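Local coordinates for S-adenosylmethionine:tRNA ribosyltransferase-isomerase (Thermus thermophilus, PDB 1WDI), which probably transfers and isomerises the ribose of S-adenosylmethionine onto the 7-aminomethyl group of preQ1-tRNA, giving epoxyqueuosine in tRNA, at residues A[193-196]-A[197-201]; A[244-248]-A[249-253]; A[50-53]-A[54-58]; A[325-328]-A[329-333]. All blocks are in the same frame, centred on the assembly; numbering follows the deposited sequence.

Contacts 1, 2 and 4 finish a helix with a Schellman motif, at the ends of 191-199, 237-248 and 318-330, whereas contact 3 is a type II turn leading into strand 57-73. Contacts 1 and 3 touch, as do contacts 2 and 3, putting the turn between contact 1 and the loop after helix 237-248; contact 4 lies apart, about 26 Å or more between centres. Each sets buried residues beside more exposed, mostly charged ones; contact 2 is the most exposed. Contact 1 pairs a leucine face with a charged outer face, contact 2 is mostly surface ion pairing, contact 3 buries a carboxylate on a backbone N-H, and contact 4 relies on apolar and aromatic groups.

Contact 1 of 4, residues A[193-196]-A[197-201]; sequences LLER and LREMG
Arg198 reaches back along helix 191-199 to Glu195, one turn earlier. Its CB rests on Glu195 O and its CG on Leu194 O, 3.2 Å away; CD then passes Glu195 OE1, and NH1 makes the salt bridge to OE1 at 2.9 Å. The N-H of NH1 is badly aimed (128°), leaving the hydrogen bond weak, and the carboxylate and guanidinium planes are 28° apart. Glu195 CB sits in plane at the guanidinium edge. Glu195 gets there with CG anti to its own N (chi1 -170°) and a bend at chi2, which turns the carboxylate toward the following residues. The same bend brings Glu195 OE2 to 3.6 Å from Glu199 OE2, a pair of like charges.

On the buried side Leu193 CG meets Leu197 CD1 at 4.1 Å, the two chains crossing obliquely, and this pair packs against Pro49 of helix 48-51. Arg196 sends its guanidinium outside the segment, to Arg46 O. The helix closes in a Schellman motif: Gly201, with positive phi, gives its N-H to Arg198 O at 2.9 Å, and Val202 N returns to Leu197 O. The salt bridge probably offsets part of the repulsion between the two glutamates, while the leucine face packs the helix on Pro49, Leu52 and Leu58.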
loop_
_atom_site.group_PDB
_atom_site.type_symbol
_atom_site.label_atom_id
_atom_site.label_comp_id
_atom_site.label_asym_id
_atom_site.label_seq_id
_atom_site.Cartn_x
_atom_site.Cartn_y
_atom_site.Cartn_z
ATOM N N LEU A 193 12.666 7.191 -13.880
ATOM C CA LEU A 193 12.685 5.733 -13.893
ATOM C C LEU A 193 11.459 5.205 -14.619
ATOM O O LEU A 193 11.552 4.290 -15.435
ATOM C CB LEU A 193 12.715 5.186 -12.462
ATOM C CG LEU A 193 12.589 3.667 -12.317
ATOM C CD1 LEU A 193 13.604 2.975 -13.221
ATOM C CD2 LEU A 193 12.802 3.282 -10.850
ATOM N N LEU A 194 10.305 5.784 -14.317
ATOM C CA LEU A 194 9.078 5.358 -14.969
ATOM C C LEU A 194 9.197 5.530 -16.485
ATOM O O LEU A 194 8.860 4.625 -17.242
ATOM C CB LEU A 194 7.878 6.147 -14.421
ATOM C CG LEU A 194 7.467 5.784 -12.983
ATOM C CD1 LEU A 194 6.319 6.682 -12.507
ATOM C CD2 LEU A 194 7.040 4.309 -12.935
ATOM N N GLU A 195 9.703 6.678 -16.930
ATOM C CA GLU A 195 9.845 6.918 -18.365
ATOM C C GLU A 195 10.805 5.921 -19.009
ATOM O O GLU A 195 10.525 5.386 -20.083
ATOM C CB GLU A 195 10.328 8.346 -18.626
ATOM C CG GLU A 195 10.281 8.760 -20.093
ATOM C CD GLU A 195 8.912 8.531 -20.728
ATOM O OE1 GLU A 195 7.886 8.809 -20.070
ATOM O OE2 GLU A 195 8.864 8.084 -21.892
ATOM N N ARG A 196 11.938 5.665 -18.358
ATOM C CA ARG A 196 12.896 4.710 -18.900
ATOM C C ARG A 196 12.212 3.353 -19.073
ATOM O O ARG A 196 12.442 2.654 -20.059
ATOM C CB ARG A 196 14.108 4.581 -17.968
ATOM C CG ARG A 196 14.991 5.836 -17.921
ATOM C CD ARG A 196 16.041 5.735 -16.821
ATOM N NE ARG A 196 16.906 4.576 -17.012
ATOM C CZ ARG A 196 17.423 3.855 -16.022
ATOM N NH1 ARG A 196 17.161 4.176 -14.757
ATOM N NH2 ARG A 196 18.197 2.809 -16.301
ATOM N N LEU A 197 11.364 2.983 -18.115
ATOM C CA LEU A 197 10.649 1.712 -18.197
ATOM C C LEU A 197 9.690 1.712 -19.393
ATOM O O LEU A 197 9.582 0.716 -20.112
ATOM C CB LEU A 197 9.889 1.450 -16.886
ATOM C CG LEU A 197 10.784 1.133 -15.676
ATOM C CD1 LEU A 197 9.992 1.202 -14.372
ATOM C CD2 LEU A 197 11.395 -0.248 -15.870
ATOM N N ARG A 198 8.997 2.827 -19.609
ATOM C CA ARG A 198 8.075 2.930 -20.741
ATOM C C ARG A 198 8.876 2.768 -22.024
ATOM O O ARG A 198 8.500 2.021 -22.927
ATOM C CB ARG A 198 7.382 4.301 -20.778
ATOM C CG ARG A 198 6.593 4.672 -19.537
ATOM C CD ARG A 198 5.639 5.836 -19.827
ATOM N NE ARG A 198 4.871 6.221 -18.646
ATOM C CZ ARG A 198 5.296 7.067 -17.710
ATOM N NH1 ARG A 198 6.493 7.635 -17.811
ATOM N NH2 ARG A 198 4.523 7.339 -16.667
ATOM N N GLU A 199 9.999 3.471 -22.092
ATOM C CA GLU A 199 10.853 3.420 -23.267
ATOM C C GLU A 199 11.347 2.018 -23.611
ATOM O O GLU A 199 11.668 1.739 -24.767
ATOM C CB GLU A 199 12.022 4.391 -23.097
ATOM C CG GLU A 199 11.627 5.833 -23.406
ATOM C CD GLU A 199 12.723 6.835 -23.099
ATOM O OE1 GLU A 199 13.901 6.541 -23.387
ATOM O OE2 GLU A 199 12.403 7.922 -22.577
ATOM N N MET A 200 11.409 1.124 -22.630
ATOM C CA MET A 200 11.850 -0.228 -22.944
ATOM C C MET A 200 10.679 -1.203 -23.071
ATOM O O MET A 200 10.863 -2.415 -23.052
ATOM C CB MET A 200 12.858 -0.740 -21.912
ATOM C CG MET A 200 12.326 -0.904 -20.509
ATOM S SD MET A 200 13.561 -1.765 -19.541
ATOM C CE MET A 200 13.402 -3.415 -20.214
ATOM N N GLY A 201 9.473 -0.663 -23.198
ATOM C CA GLY A 201 8.305 -1.511 -23.367
ATOM C C GLY A 201 7.743 -2.196 -22.134
ATOM O O GLY A 201 7.036 -3.191 -22.259
#

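Contact 2 of 4, residues A[244-248]-A[249-253]; sequences NRAKA and EGRRV
Arg251 lays its guanidinium over the last turn of helix 237-248, with Ala246 CA 3.6 Å above one face and offset toward the rim. Among the ionic contacts, its NE and NH2 grip one oxygen side-on: both lie 2.8 Å from Glu249 OE1, which stays within 3° of the guanidinium plane. The bend at chi3 (-74°) folds the arginine back to this position. An alanine in place of Arg251 would probably leave Glu249 OE1 without these two donors and Glu203 without its salt bridge, with a gap over Ala246.

Arg245 runs alongside Glu249 but makes no direct salt bridge to it; a water accepts from Arg245 NH1 and donates to Glu249 OE2 at 2.6 Å. Arg245 NH1 also lies 3.5 Å from Arg251 NH2, a like-charge approach that the nearby carboxylate of Glu249 probably eases.

Backbone bonds end the helix in a Schellman motif. Arg251 N meets Ala246 O at 2.7 Å, and Gly250 N, from the residue with positive phi, meets Lys247 O at 3.0 Å, well above the carbonyl plane of Lys247. The apolar part is small: Ala246 CB faces Val253 CG2 at 4.4 Å.

Outside the turn, Arg251 NH1 bonds to Gly55 O and pairs with Glu203 on strand 203-211, while Ala246 and Val253 touch strand 57-73, so helix 237-248 is joined to the sheet just where strand 253-256 begins.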
loop_
_atom_site.group_PDB
_atom_site.type_symbol
_atom_site.label_atom_id
_atom_site.label_comp_id
_atom_site.label_asym_id
_atom_site.label_seq_id
_atom_site.Cartn_x
_atom_site.Cartn_y
_atom_site.Cartn_z
ATOM N N ASN A 244 -4.311 -10.583 -17.134
ATOM C CA ASN A 244 -4.731 -11.877 -17.649
ATOM C C ASN A 244 -4.167 -12.166 -19.031
ATOM O O ASN A 244 -3.779 -13.299 -19.321
ATOM C CB ASN A 244 -6.258 -11.974 -17.650
ATOM C CG ASN A 244 -6.836 -11.864 -16.258
ATOM O OD1 ASN A 244 -6.243 -12.355 -15.296
ATOM N ND2 ASN A 244 -7.996 -11.222 -16.137
ATOM N N ARG A 245 -4.102 -11.151 -19.887
ATOM C CA ARG A 245 -3.545 -11.353 -21.220
ATOM C C ARG A 245 -2.047 -11.665 -21.091
ATOM O O ARG A 245 -1.517 -12.518 -21.797
ATOM C CB ARG A 245 -3.778 -10.102 -22.086
ATOM C CG ARG A 245 -3.265 -10.202 -23.521
ATOM C CD ARG A 245 -4.006 -9.222 -24.443
ATOM N NE ARG A 245 -4.126 -7.906 -23.822
ATOM C CZ ARG A 245 -3.153 -7.001 -23.776
ATOM N NH1 ARG A 245 -1.977 -7.255 -24.333
ATOM N NH2 ARG A 245 -3.347 -5.853 -23.139
ATOM N N ALA A 246 -1.364 -10.978 -20.182
ATOM C CA ALA A 246 0.067 -11.216 -19.980
ATOM C C ALA A 246 0.307 -12.665 -19.548
ATOM O O ALA A 246 1.206 -13.337 -20.061
ATOM C CB ALA A 246 0.617 -10.260 -18.929
ATOM N N LYS A 247 -0.498 -13.143 -18.602
ATOM C CA LYS A 247 -0.368 -14.516 -18.118
ATOM C C LYS A 247 -0.627 -15.491 -19.259
ATOM O O LYS A 247 0.113 -16.453 -19.439
ATOM C CB LYS A 247 -1.356 -14.776 -16.969
ATOM C CG LYS A 247 -1.441 -16.237 -16.512
ATOM C CD LYS A 247 -0.086 -16.778 -16.081
ATOM C CE LYS A 247 -0.190 -18.203 -15.546
ATOM N NZ LYS A 247 1.145 -18.722 -15.116
ATOM N N ALA A 248 -1.673 -15.232 -20.038
ATOM C CA ALA A 248 -2.005 -16.094 -21.165
ATOM C C ALA A 248 -0.852 -16.142 -22.166
ATOM O O ALA A 248 -0.614 -17.168 -22.802
ATOM C CB ALA A 248 -3.273 -15.591 -21.854
ATOM N N GLU A 249 -0.131 -15.033 -22.297
ATOM C CA GLU A 249 0.984 -14.960 -23.236
ATOM C C GLU A 249 2.337 -15.286 -22.607
ATOM O O GLU A 249 3.376 -15.114 -23.239
ATOM C CB GLU A 249 1.039 -13.570 -23.870
ATOM C CG GLU A 249 -0.279 -13.140 -24.491
ATOM C CD GLU A 249 -0.208 -11.760 -25.115
ATOM O OE1 GLU A 249 0.532 -10.899 -24.586
ATOM O OE2 GLU A 249 -0.904 -11.534 -26.126
ATOM N N GLY A 250 2.326 -15.751 -21.362
ATOM C CA GLY A 250 3.574 -16.095 -20.703
ATOM C C GLY A 250 4.461 -14.921 -20.314
ATOM O O GLY A 250 5.655 -15.103 -20.077
ATOM N N ARG A 251 3.895 -13.717 -20.253
ATOM C CA ARG A 251 4.666 -12.536 -19.869
ATOM C C ARG A 251 4.602 -12.326 -18.348
ATOM O O ARG A 251 3.606 -12.652 -17.709
ATOM C CB ARG A 251 4.151 -11.304 -20.623
ATOM C CG ARG A 251 4.421 -11.376 -22.135
ATOM C CD ARG A 251 4.058 -10.083 -22.878
ATOM N NE ARG A 251 2.618 -9.873 -23.038
ATOM C CZ ARG A 251 1.915 -8.930 -22.414
ATOM N NH1 ARG A 251 2.504 -8.091 -21.572
ATOM N NH2 ARG A 251 0.614 -8.814 -22.646
ATOM N N ARG A 252 5.668 -11.783 -17.772
ATOM C CA ARG A 252 5.731 -11.585 -16.324
ATOM C C ARG A 252 4.902 -10.454 -15.739
ATOM O O ARG A 252 4.856 -9.349 -16.283
ATOM C CB ARG A 252 7.182 -11.379 -15.881
ATOM C CG ARG A 252 8.120 -12.500 -16.284
ATOM C CD ARG A 252 9.481 -12.320 -15.642
ATOM N NE ARG A 252 10.154 -11.093 -16.076
ATOM C CZ ARG A 252 11.407 -10.783 -15.756
ATOM N NH1 ARG A 252 12.115 -11.610 -14.996
ATOM N NH2 ARG A 252 11.959 -9.656 -16.200
ATOM N N VAL A 253 4.247 -10.749 -14.618
ATOM C CA VAL A 253 3.470 -9.758 -13.895
ATOM C C VAL A 253 4.359 -9.449 -12.693
ATOM O O VAL A 253 4.608 -10.316 -11.850
ATOM C CB VAL A 253 2.110 -10.326 -13.434
ATOM C CG1 VAL A 253 1.376 -9.297 -12.583
ATOM C CG2 VAL A 253 1.268 -10.686 -14.648
HETATM O O HOH W 1 -1.204 -9.032 -26.604
#

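Contact 3 of 4, residues A[50-53]-A[54-58]; sequences EFLR and PGDVL
Arg53 to Asp56 form a type II beta turn, closed by Asp56 N on Arg53 O at 2.9 Å; Gly55 has positive phi, where a side chain would run into the carbonyl oxygen of Pro54. Asp56 then folds its carboxylate back over the turn: OD2 takes the Arg53 N-H at 2.7 Å, the donor standing 56° out of the carboxylate plane, and also lies 3.1 Å from Leu52 CA. The aspartate CG lies beside its own N (chi1 -82°), which directs the carboxylate back toward Arg53 N. OD2 has a second partner in Arg252 NH2, a salt bridge from the loop just before strand 253-256, so this buried oxygen is held by two donors.

The turn carries the chain from helix 48-51 into strand 57-73, which pairs in parallel with strands 203-211 and 253-256 in the large mixed sheet. Arg53, bent at chi2, passes Asp56 with its CG 3.7 Å from OD2; its NE is 4.3 Å from Asp56 OD1, which lies well out of the guanidinium plane, so only charge attraction links them. Farther inward Leu52 CD1 meets Leu58 CD2 at 4.2 Å, the two side chains crossing at about a right angle, and both leucines also touch Leu197 of helix 191-199.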
loop_
_atom_site.group_PDB
_atom_site.type_symbol
_atom_site.label_atom_id
_atom_site.label_comp_id
_atom_site.label_asym_id
_atom_site.label_seq_id
_atom_site.Cartn_x
_atom_site.Cartn_y
_atom_site.Cartn_z
ATOM N N GLU A 50 17.415 -3.014 -16.084
ATOM C CA GLU A 50 18.344 -4.088 -16.422
ATOM C C GLU A 50 17.759 -5.462 -16.153
ATOM O O GLU A 50 18.098 -6.434 -16.830
ATOM C CB GLU A 50 19.619 -3.978 -15.587
ATOM C CG GLU A 50 20.651 -3.008 -16.090
ATOM C CD GLU A 50 21.827 -2.923 -15.139
ATOM O OE1 GLU A 50 22.215 -3.975 -14.584
ATOM O OE2 GLU A 50 22.364 -1.813 -14.953
ATOM N N PHE A 51 16.892 -5.547 -15.150
ATOM C CA PHE A 51 16.312 -6.826 -14.775
ATOM C C PHE A 51 14.928 -7.096 -15.319
ATOM O O PHE A 51 14.374 -8.170 -15.114
ATOM C CB PHE A 51 16.334 -6.959 -13.255
ATOM C CG PHE A 51 17.716 -6.867 -12.683
ATOM C CD1 PHE A 51 18.269 -5.633 -12.354
ATOM C CD2 PHE A 51 18.503 -8.008 -12.560
ATOM C CE1 PHE A 51 19.588 -5.532 -11.915
ATOM C CE2 PHE A 51 19.826 -7.919 -12.120
ATOM C CZ PHE A 51 20.369 -6.678 -11.799
ATOM N N LEU A 52 14.365 -6.125 -16.022
ATOM C CA LEU A 52 13.053 -6.323 -16.604
ATOM C C LEU A 52 13.238 -6.473 -18.104
ATOM O O LEU A 52 14.363 -6.396 -18.610
ATOM C CB LEU A 52 12.152 -5.129 -16.300
ATOM C CG LEU A 52 11.905 -4.848 -14.818
ATOM C CD1 LEU A 52 10.838 -3.767 -14.692
ATOM C CD2 LEU A 52 11.459 -6.121 -14.112
ATOM N N ARG A 53 12.147 -6.709 -18.816
ATOM C CA ARG A 53 12.234 -6.820 -20.262
ATOM C C ARG A 53 10.935 -6.396 -20.924
ATOM O O ARG A 53 9.881 -6.384 -20.292
ATOM C CB ARG A 53 12.639 -8.237 -20.678
ATOM C CG ARG A 53 11.844 -9.353 -20.061
ATOM C CD ARG A 53 12.778 -10.497 -19.678
ATOM N NE ARG A 53 12.034 -11.661 -19.220
ATOM C CZ ARG A 53 12.562 -12.680 -18.554
ATOM N NH1 ARG A 53 13.854 -12.689 -18.257
ATOM N NH2 ARG A 53 11.791 -13.693 -18.184
ATOM N N PRO A 54 11.003 -6.002 -22.203
ATOM C CA PRO A 54 9.775 -5.580 -22.879
ATOM C C PRO A 54 8.686 -6.636 -22.735
ATOM O O PRO A 54 8.923 -7.821 -22.957
ATOM C CB PRO A 54 10.226 -5.364 -24.330
ATOM C CG PRO A 54 11.433 -6.257 -24.466
ATOM C CD PRO A 54 12.137 -6.065 -23.142
ATOM N N GLY A 55 7.494 -6.202 -22.347
ATOM C CA GLY A 55 6.412 -7.151 -22.171
ATOM C C GLY A 55 6.124 -7.388 -20.703
ATOM O O GLY A 55 5.031 -7.825 -20.357
ATOM N N ASP A 56 7.101 -7.124 -19.835
ATOM C CA ASP A 56 6.870 -7.287 -18.404
ATOM C C ASP A 56 5.733 -6.340 -18.041
ATOM O O ASP A 56 5.612 -5.254 -18.610
ATOM C CB ASP A 56 8.100 -6.888 -17.577
ATOM C CG ASP A 56 9.140 -7.990 -17.487
ATOM O OD1 ASP A 56 8.812 -9.167 -17.738
ATOM O OD2 ASP A 56 10.293 -7.671 -17.135
ATOM N N VAL A 57 4.891 -6.758 -17.108
ATOM C CA VAL A 57 3.792 -5.917 -16.666
ATOM C C VAL A 57 4.073 -5.526 -15.223
ATOM O O VAL A 57 4.040 -6.365 -14.318
ATOM C CB VAL A 57 2.439 -6.649 -16.731
ATOM C CG1 VAL A 57 1.331 -5.721 -16.245
ATOM C CG2 VAL A 57 2.163 -7.101 -18.153
ATOM N N LEU A 58 4.360 -4.246 -15.023
ATOM C CA LEU A 58 4.657 -3.710 -13.703
ATOM C C LEU A 58 3.358 -3.137 -13.130
ATOM O O LEU A 58 2.774 -2.209 -13.692
ATOM C CB LEU A 58 5.724 -2.622 -13.841
ATOM C CG LEU A 58 6.689 -2.289 -12.702
ATOM C CD1 LEU A 58 7.329 -3.553 -12.152
ATOM C CD2 LEU A 58 7.763 -1.344 -13.235
#

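Contact 4 of 4, residues A[325-328]-A[329-333]; sequences YRLA and VAEGY
Tyr333 folds back on Ala328 at the end of helix 318-330. Its N-H reaches Ala328 O at 3.0 Å, and the same oxygen lies near the ring plane at the ring edge, 3.4 Å from Tyr333 CD1, while Ala328 CB touches Tyr333 CD1 at 4.0 Å. With CG beside the backbone N (chi1 -78°), the ring lies along the helix end. Next to it, Leu327 and Glu331 run side by side, Leu327 CD1 4.0 Å from Glu331 CG, and Glu331 N bonds to Leu327 O at 2.7 Å.

Gly332 lets the chain turn so that Tyr333 comes back on Ala328: its positive phi makes it the C-prime residue of a Schellman motif. Beyond the turn, Tyr333 OH bonds to His42 ND1, and its ring meets Phe301 and makes a cation-pi contact with Arg28. Leu327, Ala328 and Tyr333 all rest on Met30 of strand 28-32. A serine in place of Tyr333 would probably leave His42 ND1 without its hydroxyl partner and Arg28 without the ring it faces, and open a gap beside Ala328. One tyrosine thus joins polar and apolar chemistry, its amide ending the helix while its ring and hydroxyl attach that end to the sheet.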
loop_
_atom_site.group_PDB
_atom_site.type_symbol
_atom_site.label_atom_id
_atom_site.label_comp_id
_atom_site.label_asym_id
_atom_site.label_seq_id
_atom_site.Cartn_x
_atom_site.Cartn_y
_atom_site.Cartn_z
ATOM N N TYR A 325 18.157 -11.513 3.956
ATOM C CA TYR A 325 18.003 -10.431 4.921
ATOM C C TYR A 325 19.255 -10.272 5.776
ATOM O O TYR A 325 19.655 -9.156 6.100
ATOM C CB TYR A 325 16.783 -10.669 5.817
ATOM C CG TYR A 325 15.526 -9.986 5.315
ATOM C CD1 TYR A 325 14.910 -10.391 4.133
ATOM C CD2 TYR A 325 14.968 -8.920 6.015
ATOM C CE1 TYR A 325 13.761 -9.745 3.660
ATOM C CE2 TYR A 325 13.831 -8.269 5.554
ATOM C CZ TYR A 325 13.231 -8.685 4.378
ATOM O OH TYR A 325 12.100 -8.032 3.926
ATOM N N ARG A 326 19.877 -11.388 6.139
ATOM C CA ARG A 326 21.098 -11.329 6.934
ATOM C C ARG A 326 22.176 -10.673 6.075
ATOM O O ARG A 326 22.959 -9.863 6.562
ATOM C CB ARG A 326 21.526 -12.736 7.354
ATOM C CG ARG A 326 21.694 -12.900 8.852
ATOM C CD ARG A 326 20.998 -14.158 9.353
ATOM N NE ARG A 326 21.481 -15.359 8.679
ATOM C CZ ARG A 326 20.734 -16.435 8.470
ATOM N NH1 ARG A 326 19.471 -16.451 8.888
ATOM N NH2 ARG A 326 21.236 -17.483 7.832
ATOM N N LEU A 327 22.202 -11.014 4.790
ATOM C CA LEU A 327 23.171 -10.433 3.867
ATOM C C LEU A 327 22.925 -8.928 3.766
ATOM O O LEU A 327 23.863 -8.134 3.793
ATOM C CB LEU A 327 23.050 -11.064 2.472
ATOM C CG LEU A 327 24.019 -10.504 1.414
ATOM C CD1 LEU A 327 25.454 -10.845 1.822
ATOM C CD2 LEU A 327 23.712 -11.085 0.030
ATOM N N ALA A 328 21.658 -8.542 3.645
ATOM C CA ALA A 328 21.285 -7.132 3.544
ATOM C C ALA A 328 21.800 -6.379 4.764
ATOM O O ALA A 328 22.353 -5.279 4.644
ATOM C CB ALA A 328 19.773 -6.990 3.444
ATOM N N VAL A 329 21.609 -6.968 5.939
ATOM C CA VAL A 329 22.082 -6.347 7.168
ATOM C C VAL A 329 23.607 -6.192 7.104
ATOM O O VAL A 329 24.138 -5.099 7.284
ATOM C CB VAL A 329 21.722 -7.196 8.408
ATOM C CG1 VAL A 329 22.416 -6.627 9.652
ATOM C CG2 VAL A 329 20.212 -7.206 8.611
ATOM N N ALA A 330 24.300 -7.293 6.831
ATOM C CA ALA A 330 25.759 -7.290 6.750
ATOM C C ALA A 330 26.306 -6.329 5.692
ATOM O O ALA A 330 27.391 -5.772 5.860
ATOM C CB ALA A 330 26.263 -8.702 6.479
ATOM N N GLU A 331 25.560 -6.135 4.606
ATOM C CA GLU A 331 25.995 -5.247 3.528
ATOM C C GLU A 331 25.611 -3.779 3.705
ATOM O O GLU A 331 25.782 -2.968 2.789
ATOM C CB GLU A 331 25.478 -5.758 2.179
ATOM C CG GLU A 331 26.229 -6.966 1.627
ATOM C CD GLU A 331 27.714 -6.684 1.400
ATOM O OE1 GLU A 331 28.050 -5.599 0.878
ATOM O OE2 GLU A 331 28.548 -7.553 1.733
ATOM N N GLY A 332 25.091 -3.436 4.877
ATOM C CA GLY A 332 24.730 -2.055 5.145
ATOM C C GLY A 332 23.452 -1.496 4.529
ATOM O O GLY A 332 23.283 -0.280 4.487
ATOM N N TYR A 333 22.552 -2.351 4.049
ATOM C CA TYR A 333 21.304 -1.850 3.472
ATOM C C TYR A 333 20.486 -1.142 4.541
ATOM O O TYR A 333 20.628 -1.433 5.729
ATOM C CB TYR A 333 20.448 -2.984 2.900
ATOM C CG TYR A 333 20.891 -3.491 1.552
ATOM C CD1 TYR A 333 22.012 -4.316 1.423
ATOM C CD2 TYR A 333 20.188 -3.146 0.398
ATOM C CE1 TYR A 333 22.415 -4.786 0.173
ATOM C CE2 TYR A 333 20.586 -3.609 -0.852
ATOM C CZ TYR A 333 21.699 -4.429 -0.955
ATOM O OH TYR A 333 22.077 -4.897 -2.192
#